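Local coordinates for protein exopolygalacturonase (Yersinia enterocolitica, PDB 2UVF) that hydrolyses pectin-derived polygalacturonate as a family 28 exo-acting glycoside hydrolase, probably releasing digalacturonic acid from chain ends in the periplasm, at residues A[424-429]-A[449-454]; A[290-295]-A[373-378]; A[201-206]-A[243-248]. All blocks are in the same frame, centred on the assembly; numbering follows the deposited sequence.

Interaction 1 of 3, residues A[424-429]-A[449-454]; sequences AWLFNN and EDILAE
Ala-424 offers a small methyl bump, and CD1 of Ile-451, one strand further on, packs on CB of Ala-424 at 3.6 Å, while the CG2 branch of Ile-451 reaches along the strand to CD2 of Leu-426 at 3.9 Å. Ile-451 can touch both because CG2 stands anti to its backbone N and CG1 lies beside that N (chi1 -48°). Leu-426 in turn rests its CB against the methyl of Ala-453, so this face is a row of small and branched groups, with Phe-407 filling in from strand 405-408. The two strands run parallel, 5° apart, as successive coils of the right-handed parallel beta-helix of family 28 enzymes. Four backbone bonds join them from Ala-424 to Leu-426, nearly straight through Leu-426 N to Leu-452 O, the shortest at 2.8 Å, and more bent at Glu-454 N. On the other face the indole of Trp-425 swings over toward the neighbouring strand. CD2 of Leu-452 nudges its CD1 edge, and NE1 gives a hydrogen bond of 2.9 Å to OE2 of Glu-454, on the anti side of a carboxylate turned 49° from the ring. Arg-483 makes a salt bridge to OE1, and Gln-113 NE2 donates to OE2, the oxygen that Trp-425 NE1 also uses. CE2 of Phe-427 lies over the centre of one face of the Trp-425 ring, 3.4 Å from its plane.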
loop_
_atom_site.group_PDB
_atom_site.type_symbol
_atom_site.label_atom_id
_atom_site.label_comp_id
_atom_site.label_asym_id
_atom_site.label_seq_id
_atom_site.Cartn_x
_atom_site.Cartn_y
_atom_site.Cartn_z
ATOM N N ALA A 424 10.169 -4.066 1.835
ATOM C CA ALA A 424 9.001 -3.691 1.010
ATOM C C ALA A 424 9.420 -3.286 -0.411
ATOM O O ALA A 424 10.372 -2.561 -0.599
ATOM C CB ALA A 424 8.248 -2.571 1.667
ATOM N N TRP A 425 8.699 -3.741 -1.415
ATOM C CA TRP A 425 9.060 -3.356 -2.769
ATOM C C TRP A 425 7.803 -2.847 -3.460
ATOM O O TRP A 425 6.829 -3.565 -3.643
ATOM C CB TRP A 425 9.787 -4.517 -3.455
ATOM C CG TRP A 425 10.312 -4.317 -4.838
ATOM C CD1 TRP A 425 10.671 -3.149 -5.448
ATOM C CD2 TRP A 425 10.540 -5.357 -5.789
ATOM N NE1 TRP A 425 11.096 -3.398 -6.744
ATOM C CE2 TRP A 425 11.040 -4.752 -6.967
ATOM C CE3 TRP A 425 10.376 -6.753 -5.757
ATOM C CZ2 TRP A 425 11.379 -5.495 -8.100
ATOM C CZ3 TRP A 425 10.715 -7.493 -6.889
ATOM C CH2 TRP A 425 11.215 -6.859 -8.044
ATOM N N LEU A 426 7.793 -1.560 -3.757
ATOM C CA LEU A 426 6.552 -0.936 -4.249
ATOM C C LEU A 426 6.799 -0.392 -5.646
ATOM O O LEU A 426 7.466 0.610 -5.794
ATOM C CB LEU A 426 6.077 0.179 -3.288
ATOM C CG LEU A 426 5.895 -0.071 -1.766
ATOM C CD1 LEU A 426 5.163 -1.388 -1.464
ATOM C CD2 LEU A 426 7.214 -0.014 -1.019
ATOM N N PHE A 427 6.275 -1.074 -6.667
ATOM C CA PHE A 427 6.575 -0.724 -8.054
ATOM C C PHE A 427 5.371 -0.794 -9.008
ATOM O O PHE A 427 4.430 -1.526 -8.764
ATOM C CB PHE A 427 7.784 -1.541 -8.582
ATOM C CG PHE A 427 7.558 -3.047 -8.637
ATOM C CD1 PHE A 427 7.151 -3.660 -9.824
ATOM C CD2 PHE A 427 7.785 -3.851 -7.517
ATOM C CE1 PHE A 427 6.953 -5.053 -9.907
ATOM C CE2 PHE A 427 7.583 -5.247 -7.571
ATOM C CZ PHE A 427 7.167 -5.846 -8.767
ATOM N N ASN A 428 5.430 -0.029 -10.095
ATOM C CA ASN A 428 4.402 -0.029 -11.145
ATOM C C ASN A 428 2.979 0.245 -10.639
ATOM O O ASN A 428 2.005 -0.353 -11.115
ATOM C CB ASN A 428 4.458 -1.324 -11.985
ATOM C CG ASN A 428 5.817 -1.539 -12.657
ATOM O OD1 ASN A 428 6.626 -0.603 -12.786
ATOM N ND2 ASN A 428 6.064 -2.763 -13.096
ATOM N N ASN A 429 2.872 1.143 -9.663
ATOM C CA ASN A 429 1.564 1.536 -9.106
ATOM C C ASN A 429 1.211 2.879 -9.609
ATOM O O ASN A 429 2.105 3.691 -9.950
ATOM C CB ASN A 429 1.586 1.565 -7.565
ATOM C CG ASN A 429 1.938 0.230 -6.983
ATOM O OD1 ASN A 429 1.149 -0.675 -7.060
ATOM N ND2 ASN A 429 3.155 0.090 -6.432
ATOM N N GLU A 449 12.118 -0.552 7.742
ATOM C CA GLU A 449 13.397 -0.630 7.056
ATOM C C GLU A 449 13.373 -1.451 5.768
ATOM O O GLU A 449 12.516 -2.314 5.581
ATOM C CB GLU A 449 14.447 -1.204 8.016
ATOM C CG GLU A 449 14.204 -2.669 8.374
ATOM C CD GLU A 449 14.989 -3.138 9.597
ATOM O OE1 GLU A 449 15.613 -2.299 10.294
ATOM O OE2 GLU A 449 14.961 -4.355 9.847
ATOM N N ASP A 450 14.358 -1.174 4.909
ATOM C CA ASP A 450 14.562 -1.888 3.652
ATOM C C ASP A 450 13.353 -1.726 2.739
ATOM O O ASP A 450 12.795 -2.714 2.279
ATOM C CB ASP A 450 14.851 -3.389 3.867
ATOM C CG ASP A 450 15.974 -3.670 4.889
ATOM O OD1 ASP A 450 16.772 -2.762 5.249
ATOM O OD2 ASP A 450 16.057 -4.857 5.317
ATOM N N ILE A 451 12.988 -0.471 2.480
ATOM C CA ILE A 451 11.814 -0.094 1.686
ATOM C C ILE A 451 12.280 0.483 0.343
ATOM O O ILE A 451 13.033 1.458 0.315
ATOM C CB ILE A 451 10.941 1.001 2.425
ATOM C CG1 ILE A 451 10.655 0.664 3.914
ATOM C CG2 ILE A 451 9.660 1.312 1.669
ATOM C CD1 ILE A 451 9.894 -0.670 4.195
ATOM N N LEU A 452 11.820 -0.110 -0.763
ATOM C CA LEU A 452 12.120 0.407 -2.121
ATOM C C LEU A 452 10.874 0.734 -2.972
ATOM O O LEU A 452 10.138 -0.159 -3.388
ATOM C CB LEU A 452 13.104 -0.525 -2.884
ATOM C CG LEU A 452 13.448 -0.166 -4.345
ATOM C CD1 LEU A 452 14.093 1.214 -4.469
ATOM C CD2 LEU A 452 14.315 -1.216 -5.016
ATOM N N ALA A 453 10.658 2.023 -3.234
ATOM C CA ALA A 453 9.528 2.486 -4.052
ATOM C C ALA A 453 10.015 3.059 -5.410
ATOM O O ALA A 453 10.515 4.186 -5.489
ATOM C CB ALA A 453 8.685 3.519 -3.269
ATOM N N GLU A 454 9.860 2.270 -6.474
ATOM C CA GLU A 454 10.394 2.645 -7.792
ATOM C C GLU A 454 9.380 2.451 -8.887
ATOM O O GLU A 454 8.565 1.550 -8.832
ATOM C CB GLU A 454 11.664 1.844 -8.129
ATOM C CG GLU A 454 11.512 0.320 -7.995
ATOM C CD GLU A 454 12.742 -0.427 -8.446
ATOM O OE1 GLU A 454 13.717 0.243 -8.856
ATOM O OE2 GLU A 454 12.738 -1.681 -8.386
#

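Interaction 2 of 3, residues A[290-295]-A[373-378]; sequences LPQYVA and QTYDAN. With NI (nickel (II) ion), chain K; SO4 (sulfate ion), chain I; SO4 (sulfate ion), chain G.
Tyr-293 is joined to the 373-378 turn by two backbone hydrogen bonds, its N to Tyr-375 O at 2.7 Å and its O taking the N-H of Asp-376 at 2.9 Å, with a cis peptide linking Tyr-375 to Asp-376 between them. Ala-377 N donates to Thr-374 O, closing a beta turn with that cis peptide at its centre, and the cis geometry turns Tyr-375 O and Asp-376 N together toward Tyr-293. The phenol ring of Tyr-293 lies alongside the start of the turn and presents its edge to it, CE2 meeting Gln-373 O in plane at 3.1 Å. Further back, the extended chain of Gln-373 crosses the Pro-291 ring at about a right angle: CB packs on CG of the proline, and OE1, which is also hydrogen-bonded by Arg-350, approaches CD. Leu-290 CD2 lies on the same face of the amide, nearer NE2. The flat end of Gln-292 lies by CD2 of Tyr-375, the two planes 25° apart. Tyr-375 is covered on one face by CB of Asp-376, which stands 3.5 Å from the ring plane, over its centre. With CG anti to the backbone N (chi1 -164°), Asp-376 extends its carboxylate past the methyl of Ala-295 to a nickel ion. OD2 binds the metal at 2.1 Å, OD1 accepts a hydrogen bond from one of its waters, and Gly-401 O completes the protein ligands. One more water bridges Val-294 O and Asn-378 N. Residues 290-293 belong to strand 289-293, antiparallel to strand 280-283, and the chain then runs into a loop, while the turn follows strand 371-373 of the beta-helix; strand 348-350 packs against Pro-291 and Tyr-293, and strand 397-399 against Leu-290 and Tyr-375.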
loop_
_atom_site.group_PDB
_atom_site.type_symbol
_atom_site.label_atom_id
_atom_site.label_comp_id
_atom_site.label_asym_id
_atom_site.label_seq_id
_atom_site.Cartn_x
_atom_site.Cartn_y
_atom_site.Cartn_z
ATOM N N LEU A 290 -15.383 7.263 -10.647
ATOM C CA LEU A 290 -14.909 6.946 -9.287
ATOM C C LEU A 290 -15.973 7.232 -8.240
ATOM O O LEU A 290 -16.553 8.325 -8.257
ATOM C CB LEU A 290 -13.698 7.803 -8.934
ATOM C CG LEU A 290 -12.360 7.406 -9.503
ATOM C CD1 LEU A 290 -11.377 8.475 -9.118
ATOM C CD2 LEU A 290 -11.946 6.043 -8.959
ATOM N N PRO A 291 -16.204 6.276 -7.296
ATOM C CA PRO A 291 -17.077 6.557 -6.149
ATOM C C PRO A 291 -16.438 7.522 -5.171
ATOM O O PRO A 291 -15.211 7.490 -4.983
ATOM C CB PRO A 291 -17.250 5.184 -5.473
ATOM C CG PRO A 291 -15.991 4.452 -5.797
ATOM C CD PRO A 291 -15.685 4.890 -7.249
ATOM N N GLN A 292 -17.261 8.367 -4.555
ATOM C CA GLN A 292 -16.787 9.328 -3.574
ATOM C C GLN A 292 -17.542 9.095 -2.266
ATOM O O GLN A 292 -18.761 9.119 -2.254
ATOM C CB GLN A 292 -17.026 10.755 -4.081
ATOM C CG GLN A 292 -16.405 11.024 -5.468
ATOM C CD GLN A 292 -14.938 11.351 -5.369
ATOM O OE1 GLN A 292 -14.064 10.476 -5.516
ATOM N NE2 GLN A 292 -14.646 12.604 -5.107
ATOM N N TYR A 293 -16.806 8.861 -1.181
ATOM C CA TYR A 293 -17.390 8.571 0.117
ATOM C C TYR A 293 -17.235 9.785 1.018
ATOM O O TYR A 293 -16.240 10.529 0.922
ATOM C CB TYR A 293 -16.770 7.300 0.705
ATOM C CG TYR A 293 -17.020 6.092 -0.172
ATOM C CD1 TYR A 293 -18.303 5.528 -0.256
ATOM C CD2 TYR A 293 -15.996 5.544 -0.964
ATOM C CE1 TYR A 293 -18.562 4.449 -1.079
ATOM C CE2 TYR A 293 -16.238 4.437 -1.797
ATOM C CZ TYR A 293 -17.524 3.901 -1.851
ATOM O OH TYR A 293 -17.786 2.804 -2.644
ATOM N N VAL A 294 -18.252 10.026 1.849
ATOM C CA VAL A 294 -18.275 11.237 2.677
ATOM C C VAL A 294 -17.051 11.296 3.604
ATOM O O VAL A 294 -16.648 10.262 4.180
ATOM C CB VAL A 294 -19.628 11.370 3.485
ATOM C CG1 VAL A 294 -19.760 10.282 4.542
ATOM C CG2 VAL A 294 -19.767 12.764 4.113
ATOM N N ALA A 295 -16.471 12.494 3.723
ATOM C CA ALA A 295 -15.388 12.769 4.680
ATOM C C ALA A 295 -15.906 13.220 6.042
ATOM O O ALA A 295 -16.421 14.336 6.208
ATOM C CB ALA A 295 -14.362 13.783 4.109
ATOM N N GLN A 373 -10.766 2.172 -4.102
ATOM C CA GLN A 373 -11.619 3.305 -4.358
ATOM C C GLN A 373 -12.370 3.639 -3.057
ATOM O O GLN A 373 -13.527 3.231 -2.846
ATOM C CB GLN A 373 -12.589 2.987 -5.512
ATOM C CG GLN A 373 -11.949 2.537 -6.857
ATOM C CD GLN A 373 -13.015 2.122 -7.875
ATOM O OE1 GLN A 373 -14.082 1.622 -7.502
ATOM N NE2 GLN A 373 -12.742 2.340 -9.147
ATOM N N THR A 374 -11.693 4.382 -2.182
ATOM C CA THR A 374 -12.167 4.596 -0.819
ATOM C C THR A 374 -12.044 6.057 -0.410
ATOM O O THR A 374 -12.081 6.361 0.769
ATOM C CB THR A 374 -11.422 3.709 0.212
ATOM O OG1 THR A 374 -10.061 4.137 0.344
ATOM C CG2 THR A 374 -11.421 2.240 -0.211
ATOM N N TYR A 375 -11.890 6.955 -1.384
ATOM C CA TYR A 375 -11.872 8.383 -1.124
ATOM C C TYR A 375 -13.306 8.765 -0.851
ATOM O O TYR A 375 -14.179 8.361 -1.627
ATOM C CB TYR A 375 -11.349 9.156 -2.344
ATOM C CG TYR A 375 -11.222 10.640 -2.094
ATOM C CD1 TYR A 375 -10.095 11.153 -1.465
ATOM C CD2 TYR A 375 -12.228 11.531 -2.469
ATOM C CE1 TYR A 375 -9.972 12.494 -1.203
ATOM C CE2 TYR A 375 -12.090 12.880 -2.238
ATOM C CZ TYR A 375 -10.948 13.350 -1.606
ATOM O OH TYR A 375 -10.791 14.696 -1.338
ATOM N N ASP A 376 -13.590 9.497 0.228
ATOM C CA ASP A 376 -12.609 9.954 1.222
ATOM C C ASP A 376 -12.982 9.394 2.612
ATOM O O ASP A 376 -13.211 10.150 3.550
ATOM C CB ASP A 376 -12.595 11.488 1.259
ATOM C CG ASP A 376 -11.380 12.044 1.944
ATOM O OD1 ASP A 376 -11.340 13.272 2.182
ATOM O OD2 ASP A 376 -10.454 11.261 2.251
ATOM N N ALA A 377 -13.055 8.071 2.714
ATOM C CA ALA A 377 -13.404 7.384 3.951
ATOM C C ALA A 377 -12.356 7.638 5.051
ATOM O O ALA A 377 -11.173 7.314 4.873
ATOM C CB ALA A 377 -13.588 5.906 3.687
ATOM N N ASN A 378 -12.788 8.259 6.151
ATOM C CA ASN A 378 -11.879 8.620 7.264
ATOM C C ASN A 378 -11.107 7.407 7.778
ATOM O O ASN A 378 -11.707 6.396 8.166
ATOM C CB ASN A 378 -12.635 9.301 8.407
ATOM C CG ASN A 378 -11.722 10.150 9.317
ATOM O OD1 ASN A 378 -10.655 10.623 8.914
ATOM N ND2 ASN A 378 -12.154 10.347 10.548
HETATM NI NI NI K . -8.499 11.580 2.993
HETATM S S SO4 I . -7.945 11.842 11.238
HETATM O O1 SO4 I . -8.123 11.872 9.787
HETATM O O2 SO4 I . -7.894 13.221 11.716
HETATM O O3 SO4 I . -9.075 11.164 11.872
HETATM O O4 SO4 I . -6.706 11.132 11.568
HETATM S S SO4 G . -9.995 2.261 -12.026
HETATM O O1 SO4 G . -9.726 0.854 -12.336
HETATM O O2 SO4 G . -10.581 2.894 -13.204
HETATM O O3 SO4 G . -10.909 2.429 -10.896
HETATM O O4 SO4 G . -8.735 2.895 -11.673
HETATM O O HOH W 1 -12.423 6.585 -4.633
HETATM O O HOH W 2 -15.551 9.615 6.314
HETATM O O HOH W 3 -8.800 13.717 2.538
HETATM O O HOH W 4 -7.853 11.010 0.737
HETATM O O HOH W 5 -9.391 12.083 5.278
#

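Interaction 3 of 3, residues A[201-206]-A[243-248]; sequences LWLKSD and SLINAI
Two neighbouring coils of the parallel beta-helix meet here, strand 194-202 ending beside strand 245-247, and Asn-246 stitches them together. CG beside its backbone N (chi1 -56°) swings the amide toward Leu-201 O, to which ND2 donates at 2.9 Å, with the acceptor in the amide plane and the bond nearly straight at 165°. The same nitrogen also donates to Ser-243 O, while OD1 takes the N-H of Ser-243 on a lone pair, so three bonds fix the amide's rotation. Leu-201 O is gripped a second time, weakly, by the backbone N of Asn-246. The amide lies over one face of the Trp-202 indole, planes 21° apart, both side chains pointing the same way, and ND2 stands 4.1 Å above the ring, over its centre. At the ring edge CZ3 meets CB of Ile-248. Leu-203 N then donates to Asn-246 O at 2.8 Å, and the Leu-203 side chain drops to the opposite face from Trp-202, where its CD1 packs on CG2 of Ile-245 at 3.7 Å. Helix 173-181 covers Leu-201 and Leu-203, strand 258-264 lines Leu-203 and Ala-247, and strand 334-339 continues the stack beyond Ile-245 and Ala-247.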
loop_
_atom_site.group_PDB
_atom_site.type_symbol
_atom_site.label_atom_id
_atom_site.label_comp_id
_atom_site.label_asym_id
_atom_site.label_seq_id
_atom_site.Cartn_x
_atom_site.Cartn_y
_atom_site.Cartn_z
ATOM N N LEU A 201 -16.028 -12.709 8.240
ATOM C CA LEU A 201 -15.729 -14.069 7.803
ATOM C C LEU A 201 -14.309 -14.372 8.250
ATOM O O LEU A 201 -13.527 -13.461 8.466
ATOM C CB LEU A 201 -15.838 -14.197 6.276
ATOM C CG LEU A 201 -17.120 -13.703 5.589
ATOM C CD1 LEU A 201 -16.859 -13.389 4.116
ATOM C CD2 LEU A 201 -18.294 -14.691 5.739
ATOM N N TRP A 202 -13.980 -15.653 8.397
ATOM C CA TRP A 202 -12.715 -16.055 8.991
ATOM C C TRP A 202 -12.058 -17.067 8.075
ATOM O O TRP A 202 -12.592 -18.157 7.844
ATOM C CB TRP A 202 -12.934 -16.628 10.400
ATOM C CG TRP A 202 -13.742 -15.717 11.277
ATOM C CD1 TRP A 202 -15.112 -15.626 11.330
ATOM C CD2 TRP A 202 -13.239 -14.756 12.209
ATOM N NE1 TRP A 202 -15.489 -14.658 12.237
ATOM C CE2 TRP A 202 -14.360 -14.106 12.790
ATOM C CE3 TRP A 202 -11.952 -14.373 12.608
ATOM C CZ2 TRP A 202 -14.231 -13.096 13.759
ATOM C CZ3 TRP A 202 -11.824 -13.367 13.579
ATOM C CH2 TRP A 202 -12.964 -12.749 14.142
ATOM N N LEU A 203 -10.909 -16.687 7.527
ATOM C CA LEU A 203 -10.221 -17.512 6.554
ATOM C C LEU A 203 -9.348 -18.512 7.284
ATOM O O LEU A 203 -9.173 -18.437 8.503
ATOM C CB LEU A 203 -9.366 -16.650 5.604
ATOM C CG LEU A 203 -10.033 -15.584 4.722
ATOM C CD1 LEU A 203 -9.001 -14.889 3.883
ATOM C CD2 LEU A 203 -11.106 -16.167 3.822
ATOM N N LYS A 204 -8.810 -19.455 6.527
ATOM C CA LYS A 204 -7.900 -20.444 7.076
ATOM C C LYS A 204 -6.808 -20.708 6.059
ATOM O O LYS A 204 -6.934 -20.328 4.882
ATOM C CB LYS A 204 -8.630 -21.738 7.416
ATOM C CG LYS A 204 -9.371 -22.389 6.244
ATOM C CD LYS A 204 -9.134 -23.888 6.265
ATOM C CE LYS A 204 -10.088 -24.625 5.359
ATOM N NZ LYS A 204 -11.350 -24.951 6.088
ATOM N N SER A 205 -5.743 -21.352 6.535
ATOM C CA SER A 205 -4.584 -21.697 5.726
ATOM C C SER A 205 -4.922 -22.500 4.457
ATOM O O SER A 205 -5.966 -23.158 4.379
ATOM C CB SER A 205 -3.569 -22.447 6.588
ATOM O OG SER A 205 -3.190 -21.637 7.696
ATOM N N ASP A 206 -4.022 -22.416 3.473
ATOM C CA ASP A 206 -4.104 -23.182 2.216
ATOM C C ASP A 206 -5.456 -23.087 1.506
ATOM O O ASP A 206 -6.127 -24.103 1.277
ATOM C CB ASP A 206 -3.683 -24.642 2.454
ATOM C CG ASP A 206 -2.265 -24.753 2.966
ATOM O OD1 ASP A 206 -1.333 -24.331 2.248
ATOM O OD2 ASP A 206 -2.069 -25.259 4.088
ATOM N N SER A 243 -12.758 -7.402 11.080
ATOM C CA SER A 243 -12.964 -6.820 9.758
ATOM C C SER A 243 -13.972 -7.657 8.988
ATOM O O SER A 243 -14.424 -8.699 9.472
ATOM C CB SER A 243 -11.632 -6.781 8.998
ATOM O OG SER A 243 -10.652 -6.034 9.712
ATOM N N LEU A 244 -14.308 -7.215 7.777
ATOM C CA LEU A 244 -15.158 -7.982 6.891
ATOM C C LEU A 244 -14.501 -9.324 6.542
ATOM O O LEU A 244 -15.160 -10.363 6.526
ATOM C CB LEU A 244 -15.469 -7.171 5.624
ATOM C CG LEU A 244 -16.532 -7.684 4.649
ATOM C CD1 LEU A 244 -17.893 -7.847 5.360
ATOM C CD2 LEU A 244 -16.653 -6.772 3.419
ATOM N N ILE A 245 -13.200 -9.290 6.262
ATOM C CA ILE A 245 -12.444 -10.506 5.977
ATOM C C ILE A 245 -11.274 -10.574 6.923
ATOM O O ILE A 245 -10.541 -9.595 7.102
ATOM C CB ILE A 245 -11.960 -10.594 4.499
ATOM C CG1 ILE A 245 -13.153 -10.606 3.542
ATOM C CG2 ILE A 245 -11.063 -11.830 4.280
ATOM C CD1 ILE A 245 -12.882 -9.950 2.227
ATOM N N ASN A 246 -11.118 -11.735 7.547
ATOM C CA ASN A 246 -10.106 -11.917 8.575
ATOM C C ASN A 246 -9.254 -13.148 8.348
ATOM O O ASN A 246 -9.726 -14.140 7.829
ATOM C CB ASN A 246 -10.770 -12.075 9.942
ATOM C CG ASN A 246 -11.664 -10.939 10.288
ATOM O OD1 ASN A 246 -11.212 -9.936 10.813
ATOM N ND2 ASN A 246 -12.954 -11.095 10.027
ATOM N N ALA A 247 -7.997 -13.069 8.760
ATOM C CA ALA A 247 -7.218 -14.260 9.080
ATOM C C ALA A 247 -6.567 -13.993 10.437
ATOM O O ALA A 247 -5.421 -13.556 10.514
ATOM C CB ALA A 247 -6.185 -14.556 7.997
ATOM N N ILE A 248 -7.332 -14.233 11.507
ATOM C CA ILE A 248 -6.923 -13.885 12.880
ATOM C C ILE A 248 -7.072 -15.079 13.823
ATOM O O ILE A 248 -8.172 -15.596 14.011
ATOM C CB ILE A 248 -7.734 -12.664 13.458
ATOM C CG1 ILE A 248 -7.687 -11.465 12.505
ATOM C CG2 ILE A 248 -7.221 -12.274 14.871
ATOM C CD1 ILE A 248 -8.575 -10.293 12.879
HETATM O O HOH W 6 -9.346 -16.714 10.554
#

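From the N terminus, interaction 3 comes first: the chain leaves 201-206, makes an excursion of 36 residues and returns at 243-248 to lie against it. Interaction 2 then closes a longer loop of 77 residues, containing helices 301-304, 307-317 and 322-328, when the turn 373-378 meets 290-295. Interaction 1 is the shortest closure, 19 residues between 424-429 and 449-454. The three follow in series, none enclosing or crossing another, with centres about 25 Å apart and no touching atoms. Interactions 3 and 1 pair strands of successive coils at separate levels of the beta-helix; interaction 2 instead ties an antiparallel hairpin to a turn of that helix.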